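Local coordinates for protein cytochrome P450 (Bacillus megaterium, PDB 5L92) that is a heme-containing cytochrome P450, probably a monooxygenase, that binds and oxidises steroids, with corticosterone bound near the heme, at residues S27-M32 with M317-R322; I255-E260 with E331-D336. One frame throughout, in Å; residues are numbered along the deposited sequence.

In the fold
The four segments alternate along the chain: 27-32, 255-260, 317-322, then 331-336. Interaction 1 joins the early helix 26-33 to the short helix 317-320, which follows strand 312-315 of the mixed sheet. Interaction 2 sets the loop segment 331-336 against the end of helix 247-260. Their centres lie about 17 Å apart. A short connection separates 317-322 from 331-336, and the salt bridge from Arg322 NH1 to Glu331 OE1 (2.9 Å) links these second segments. The touching residues are buried and away from the annotated sites, although Met317 lines the heme pocket. The contacts place helix 26-33 and the end of helix 247-260 against the chain that leads on to the heme-ligating Cys352.

Interaction 1. Residues S27-M32 with M317-R322; sequences SWYEEM and MGSAHR
Two side-chain rotations bring Tyr29 and Ser319 together. In Tyr29, CG lies beside the backbone N and anti to the carbonyl carbon (chi1 -64°), and the ring reaches over the main chain of Ser319 and Gly318. In Ser319, OG is anti to the backbone N (chi1 -174°), which carries the hydroxyl to the base of the tyrosine side chain. Tyr29 CB and Ser319 OG are 3.4 Å apart. The Ser319 methylene covers a face of the ring. Its CB sits 4.0 Å from the centroid of the Tyr29 ring, 28° off the normal, a CH-pi contact. Ser319 N also lies over a face, with Tyr29 CD2 at 3.5 Å. Further along, Gly318 C lies oblique to the ring, 3.6 Å from Tyr29 CE2. Gly318 has no side chain, and the ring lies directly against its main chain. The helices come close here: the CA atoms of Tyr29 and Ser319 are 5.2 Å apart.

The polar ends find their bonds outside the two segments. Tyr29 OH is hydrogen-bonded to Gln290 OE1, and the Gln290 backbone also bonds to Gly318. Ser319 OG bonds to Phe50 O and to Arg33 NH1. The ring is thus tethered at its tip as well as packed along its face. Met317, next to Gly318, touches the heme. The contact fits a junction between helices A and K' of the P450 fold. Helix 317-320 follows strand 312-315 of the mixed sheet. Helix 26-33 meets it through Tyr29, and helix 52-60 through Val55, which touches Met317 and Ala320.

Interaction 2. Residues I255-E260 with E331-D336; sequences IYCLME and EVFKID
Phe333 meets Cys257 and Leu258 with the outer atoms of its ring. Its CB points toward the helix, and CG is anti to the backbone N (chi1 -176°), which turns the ring out from the loop toward the helix. The CA atoms of Cys257 and Phe333 are 8.0 Å apart, and the ring bridges that distance. At the ring rim, Phe333 CE1 touches Cys257 CB at 3.9 Å and lies 4.1 Å from Cys257 SG. Phe333 CZ, at the tip, is also 3.9 Å from Cys257 CB. On the other side of the tip, Phe333 CE2 comes to 4.4 Å from Leu258 CD2, an oblique approach.

Cys257 CB sits over a face of the ring, 22° off the normal and shifted toward the rim. This is a CH-pi contact. The thiol adds a sulfur-aromatic contact, with SG 4.6 Å from the centroid of the Phe333 ring and placed obliquely to it. Leu258 CD2 touches a second residue of the loop, Ile335, at CG2, again at 4.4 Å.

Residues of the helices 262-270 and 275-285 close round this group. Tyr285 packs edge-to-face with Phe333, and Ser264 touches both Phe333 and Ile335. The loop backbone is held by polar bonds too, from Lys334 N to Glu281 OE2 and from Ile335 O to Ser277 OG. Glu281, on helix 275-285, is consistent with the glutamate of the ExxR motif of helix K. The loop is consistent with the meander of P450s, and helix 247-260 with the end of helix I.

The direct contact is thus largely apolar, with a weakly polar thiol beside the ring. Weak CH-pi, sulfur-aromatic and dispersion forces join buried groups, and shape rather than charge fits the loop to the helix.

Interaction 1. Residues S27-M32 with M317-R322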
loop_
_atom_site.group_PDB
_atom_site.type_symbol
_atom_site.label_atom_id
_atom_site.label_comp_id
_atom_site.label_asym_id
_atom_site.label_seq_id
_atom_site.Cartn_x
_atom_site.Cartn_y
_atom_site.Cartn_z
ATOM N N SER A 27 -3.129 -5.454 20.085
ATOM C CA SER A 27 -3.521 -5.310 21.489
ATOM C C SER A 27 -3.577 -3.841 21.898
ATOM O O SER A 27 -4.496 -3.418 22.612
ATOM C CB SER A 27 -2.554 -6.082 22.391
ATOM O OG SER A 27 -2.807 -7.461 22.291
ATOM N N TRP A 28 -2.607 -3.055 21.439
ATOM C CA TRP A 28 -2.626 -1.608 21.629
ATOM C C TRP A 28 -3.871 -0.966 21.025
ATOM O O TRP A 28 -4.550 -0.165 21.690
ATOM C CB TRP A 28 -1.384 -0.991 21.009
ATOM C CG TRP A 28 -1.309 0.526 21.171
ATOM C CD1 TRP A 28 -1.368 1.231 22.355
ATOM C CD2 TRP A 28 -1.193 1.516 20.127
ATOM N NE1 TRP A 28 -1.281 2.589 22.104
ATOM C CE2 TRP A 28 -1.171 2.789 20.752
ATOM C CE3 TRP A 28 -1.097 1.453 18.731
ATOM C CZ2 TRP A 28 -1.020 3.973 20.032
ATOM C CZ3 TRP A 28 -0.961 2.630 18.019
ATOM C CH2 TRP A 28 -0.937 3.876 18.672
ATOM N N TYR A 29 -4.145 -1.253 19.735
ATOM C CA TYR A 29 -5.364 -0.763 19.094
ATOM C C TYR A 29 -6.597 -1.078 19.941
ATOM O O TYR A 29 -7.480 -0.230 20.122
ATOM C CB TYR A 29 -5.554 -1.393 17.700
ATOM C CG TYR A 29 -4.535 -1.117 16.601
ATOM C CD1 TYR A 29 -3.675 -0.024 16.640
ATOM C CD2 TYR A 29 -4.474 -1.957 15.492
ATOM C CE1 TYR A 29 -2.752 0.192 15.618
ATOM C CE2 TYR A 29 -3.573 -1.756 14.492
ATOM C CZ TYR A 29 -2.723 -0.666 14.539
ATOM O OH TYR A 29 -1.834 -0.458 13.524
ATOM N N GLU A 30 -6.711 -2.321 20.396
ATOM C CA GLU A 30 -7.885 -2.736 21.161
ATOM C C GLU A 30 -8.008 -1.941 22.457
ATOM O O GLU A 30 -9.083 -1.418 22.775
ATOM C CB GLU A 30 -7.809 -4.226 21.455
ATOM C CG GLU A 30 -8.939 -4.775 22.333
ATOM C CD GLU A 30 -8.796 -6.261 22.531
ATOM O OE1 GLU A 30 -7.770 -6.683 23.108
ATOM O OE2 GLU A 30 -9.685 -7.007 22.078
ATOM N N GLU A 31 -6.919 -1.859 23.222
ATOM C CA GLU A 31 -6.889 -1.023 24.417
ATOM C C GLU A 31 -7.466 0.361 24.134
ATOM O O GLU A 31 -8.354 0.833 24.853
ATOM C CB GLU A 31 -5.448 -0.898 24.946
ATOM C CG GLU A 31 -5.308 -0.149 26.291
ATOM C CD GLU A 31 -6.057 -0.837 27.434
ATOM O OE1 GLU A 31 -6.158 -2.086 27.431
ATOM O OE2 GLU A 31 -6.559 -0.124 28.331
ATOM N N MET A 32 -6.959 1.032 23.091
ATOM C CA MET A 32 -7.378 2.409 22.804
ATOM C C MET A 32 -8.827 2.467 22.337
ATOM O O MET A 32 -9.582 3.350 22.754
ATOM C CB MET A 32 -6.460 3.028 21.737
ATOM C CG MET A 32 -5.017 3.202 22.148
ATOM S SD MET A 32 -4.804 4.060 23.715
ATOM C CE MET A 32 -3.807 2.917 24.687
ATOM N N MET A 317 -6.661 2.546 10.069
ATOM C CA MET A 317 -7.514 1.524 9.469
ATOM C C MET A 317 -7.251 0.157 10.099
ATOM O O MET A 317 -8.189 -0.614 10.311
ATOM C CB MET A 317 -7.328 1.466 7.959
ATOM C CG MET A 317 -7.779 2.761 7.274
ATOM S SD MET A 317 -6.358 3.818 6.975
ATOM C CE MET A 317 -5.726 2.912 5.582
ATOM N N GLY A 318 -5.987 -0.136 10.450
ATOM C CA GLY A 318 -5.676 -1.381 11.134
ATOM C C GLY A 318 -6.471 -1.592 12.418
ATOM O O GLY A 318 -6.893 -2.716 12.726
ATOM N N SER A 319 -6.695 -0.522 13.176
ATOM C CA SER A 319 -7.544 -0.577 14.358
ATOM C C SER A 319 -9.024 -0.701 14.010
ATOM O O SER A 319 -9.743 -1.525 14.592
ATOM C CB SER A 319 -7.304 0.670 15.202
ATOM O OG SER A 319 -8.003 0.585 16.429
ATOM N N ALA A 320 -9.504 0.149 13.099
ATOM C CA ALA A 320 -10.887 0.078 12.644
ATOM C C ALA A 320 -11.260 -1.325 12.193
ATOM O O ALA A 320 -12.416 -1.742 12.339
ATOM C CB ALA A 320 -11.123 1.057 11.491
ATOM N N HIS A 321 -10.308 -2.045 11.581
ATOM C CA HIS A 321 -10.559 -3.353 11.003
ATOM C C HIS A 321 -10.786 -4.440 12.052
ATOM O O HIS A 321 -11.180 -5.552 11.664
ATOM C CB HIS A 321 -9.382 -3.763 10.133
ATOM C CG HIS A 321 -9.273 -3.006 8.852
ATOM N ND1 HIS A 321 -8.118 -2.985 8.099
ATOM C CD2 HIS A 321 -10.165 -2.219 8.208
ATOM C CE1 HIS A 321 -8.325 -2.256 7.018
ATOM N NE2 HIS A 321 -9.549 -1.765 7.068
ATOM N N ARG A 322 -10.468 -4.148 13.325
ATOM C CA ARG A 322 -10.637 -5.020 14.478
ATOM C C ARG A 322 -11.758 -4.552 15.422
ATOM O O ARG A 322 -11.847 -5.028 16.551
ATOM C CB ARG A 322 -9.329 -5.107 15.269
ATOM C CG ARG A 322 -8.066 -5.486 14.516
ATOM C CD ARG A 322 -8.089 -6.909 14.053
ATOM N NE ARG A 322 -6.844 -7.388 13.444
ATOM C CZ ARG A 322 -6.003 -8.238 14.030
ATOM N NH1 ARG A 322 -6.235 -8.712 15.248
ATOM N NH2 ARG A 322 -4.939 -8.639 13.389
#

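Interaction 2. Residues I255-E260 with E331-D336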
loop_
_atom_site.group_PDB
_atom_site.type_symbol
_atom_site.label_atom_id
_atom_site.label_comp_id
_atom_site.label_asym_id
_atom_site.label_seq_id
_atom_site.Cartn_x
_atom_site.Cartn_y
_atom_site.Cartn_z
ATOM N N ILE A 255 0.409 -15.090 2.752
ATOM C CA ILE A 255 1.165 -16.297 3.018
ATOM C C ILE A 255 1.468 -16.392 4.505
ATOM O O ILE A 255 1.363 -17.469 5.106
ATOM C CB ILE A 255 2.453 -16.320 2.181
ATOM C CG1 ILE A 255 2.130 -16.405 0.668
ATOM C CG2 ILE A 255 3.368 -17.468 2.581
ATOM C CD1 ILE A 255 1.508 -17.639 0.276
ATOM N N TYR A 256 1.826 -15.264 5.122
ATOM C CA TYR A 256 2.071 -15.263 6.560
ATOM C C TYR A 256 0.832 -15.713 7.322
ATOM O O TYR A 256 0.930 -16.526 8.243
ATOM C CB TYR A 256 2.538 -13.892 7.046
ATOM C CG TYR A 256 2.965 -13.950 8.493
ATOM C CD1 TYR A 256 2.049 -13.739 9.516
ATOM C CD2 TYR A 256 4.269 -14.268 8.828
ATOM C CE1 TYR A 256 2.428 -13.815 10.832
ATOM C CE2 TYR A 256 4.653 -14.361 10.114
ATOM C CZ TYR A 256 3.725 -14.128 11.130
ATOM O OH TYR A 256 4.111 -14.230 12.427
ATOM N N CYS A 257 -0.340 -15.209 6.948
ATOM C CA CYS A 257 -1.554 -15.563 7.678
ATOM C C CYS A 257 -1.894 -17.046 7.505
ATOM O O CYS A 257 -2.332 -17.695 8.470
ATOM C CB CYS A 257 -2.734 -14.713 7.226
ATOM S SG CYS A 257 -2.745 -12.968 7.791
ATOM N N LEU A 258 -1.677 -17.603 6.297
ATOM C CA LEU A 258 -2.029 -18.992 6.028
ATOM C C LEU A 258 -1.078 -19.954 6.712
ATOM O O LEU A 258 -1.484 -21.060 7.100
ATOM C CB LEU A 258 -2.084 -19.253 4.508
ATOM C CG LEU A 258 -3.161 -18.477 3.765
ATOM C CD1 LEU A 258 -2.984 -18.639 2.280
ATOM C CD2 LEU A 258 -4.598 -18.804 4.155
ATOM N N MET A 259 0.175 -19.548 6.888
ATOM C CA MET A 259 1.139 -20.330 7.640
ATOM C C MET A 259 0.903 -20.232 9.142
ATOM O O MET A 259 1.131 -21.205 9.872
ATOM C CB MET A 259 2.552 -19.880 7.298
ATOM C CG MET A 259 2.956 -20.138 5.808
ATOM S SD MET A 259 3.024 -21.860 5.303
ATOM C CE MET A 259 1.381 -22.046 4.638
ATOM N N GLU A 260 0.487 -19.060 9.618
ATOM C CA GLU A 260 0.150 -18.913 11.024
ATOM C C GLU A 260 -1.010 -19.822 11.401
ATOM O O GLU A 260 -0.976 -20.454 12.452
ATOM C CB GLU A 260 -0.201 -17.451 11.325
ATOM C CG GLU A 260 -0.255 -17.116 12.785
ATOM C CD GLU A 260 -0.228 -15.593 13.017
ATOM O OE1 GLU A 260 -0.843 -14.827 12.221
ATOM O OE2 GLU A 260 0.449 -15.173 13.969
ATOM N N GLU A 331 -10.778 -10.472 16.301
ATOM C CA GLU A 331 -9.418 -10.909 16.395
ATOM C C GLU A 331 -9.180 -12.283 15.736
ATOM O O GLU A 331 -8.121 -12.821 15.808
ATOM C CB GLU A 331 -8.914 -10.810 17.840
ATOM C CG GLU A 331 -9.178 -9.489 18.607
ATOM C CD GLU A 331 -8.515 -8.167 18.065
ATOM O OE1 GLU A 331 -7.330 -8.070 17.872
ATOM O OE2 GLU A 331 -9.183 -7.142 17.915
ATOM N N VAL A 332 -10.186 -12.810 15.064
ATOM C CA VAL A 332 -10.092 -14.066 14.383
ATOM C C VAL A 332 -10.070 -13.978 12.879
ATOM O O VAL A 332 -10.943 -13.449 12.270
ATOM C CB VAL A 332 -11.230 -15.014 14.802
ATOM C CG1 VAL A 332 -11.128 -16.329 14.108
ATOM C CG2 VAL A 332 -11.183 -15.251 16.280
ATOM N N PHE A 333 -9.031 -14.543 12.325
ATOM C CA PHE A 333 -8.860 -14.659 10.894
ATOM C C PHE A 333 -9.836 -15.703 10.336
ATOM O O PHE A 333 -9.774 -16.838 10.653
ATOM C CB PHE A 333 -7.431 -15.020 10.569
ATOM C CG PHE A 333 -7.125 -15.063 9.129
ATOM C CD1 PHE A 333 -6.914 -13.926 8.416
ATOM C CD2 PHE A 333 -7.017 -16.251 8.488
ATOM C CE1 PHE A 333 -6.610 -13.980 7.100
ATOM C CE2 PHE A 333 -6.723 -16.314 7.166
ATOM C CZ PHE A 333 -6.516 -15.179 6.472
ATOM N N LYS A 334 -10.738 -15.278 9.489
ATOM C CA LYS A 334 -11.744 -16.179 8.915
ATOM C C LYS A 334 -11.713 -16.055 7.394
ATOM O O LYS A 334 -12.164 -15.039 6.850
ATOM C CB LYS A 334 -13.143 -15.839 9.431
ATOM C CG LYS A 334 -13.347 -15.978 10.931
ATOM C CD LYS A 334 -14.822 -15.697 11.321
ATOM C CE LYS A 334 -15.056 -15.624 12.824
ATOM N NZ LYS A 334 -16.291 -14.820 13.127
ATOM N N ILE A 335 -11.204 -17.074 6.689
ATOM C CA ILE A 335 -11.050 -16.891 5.244
ATOM C C ILE A 335 -12.381 -16.654 4.555
ATOM O O ILE A 335 -12.391 -16.225 3.402
ATOM C CB ILE A 335 -10.367 -18.061 4.504
ATOM C CG1 ILE A 335 -11.133 -19.389 4.681
ATOM C CG2 ILE A 335 -8.878 -18.174 4.823
ATOM C CD1 ILE A 335 -10.575 -20.510 3.739
ATOM N N ASP A 336 -13.508 -16.988 5.194
ATOM C CA ASP A 336 -14.819 -16.840 4.571
ATOM C C ASP A 336 -15.579 -15.650 5.124
ATOM O O ASP A 336 -16.785 -15.541 4.885
ATOM C CB ASP A 336 -15.652 -18.132 4.732
ATOM C CG ASP A 336 -15.864 -18.549 6.203
ATOM O OD1 ASP A 336 -15.078 -18.179 7.099
ATOM O OD2 ASP A 336 -16.831 -19.291 6.455
#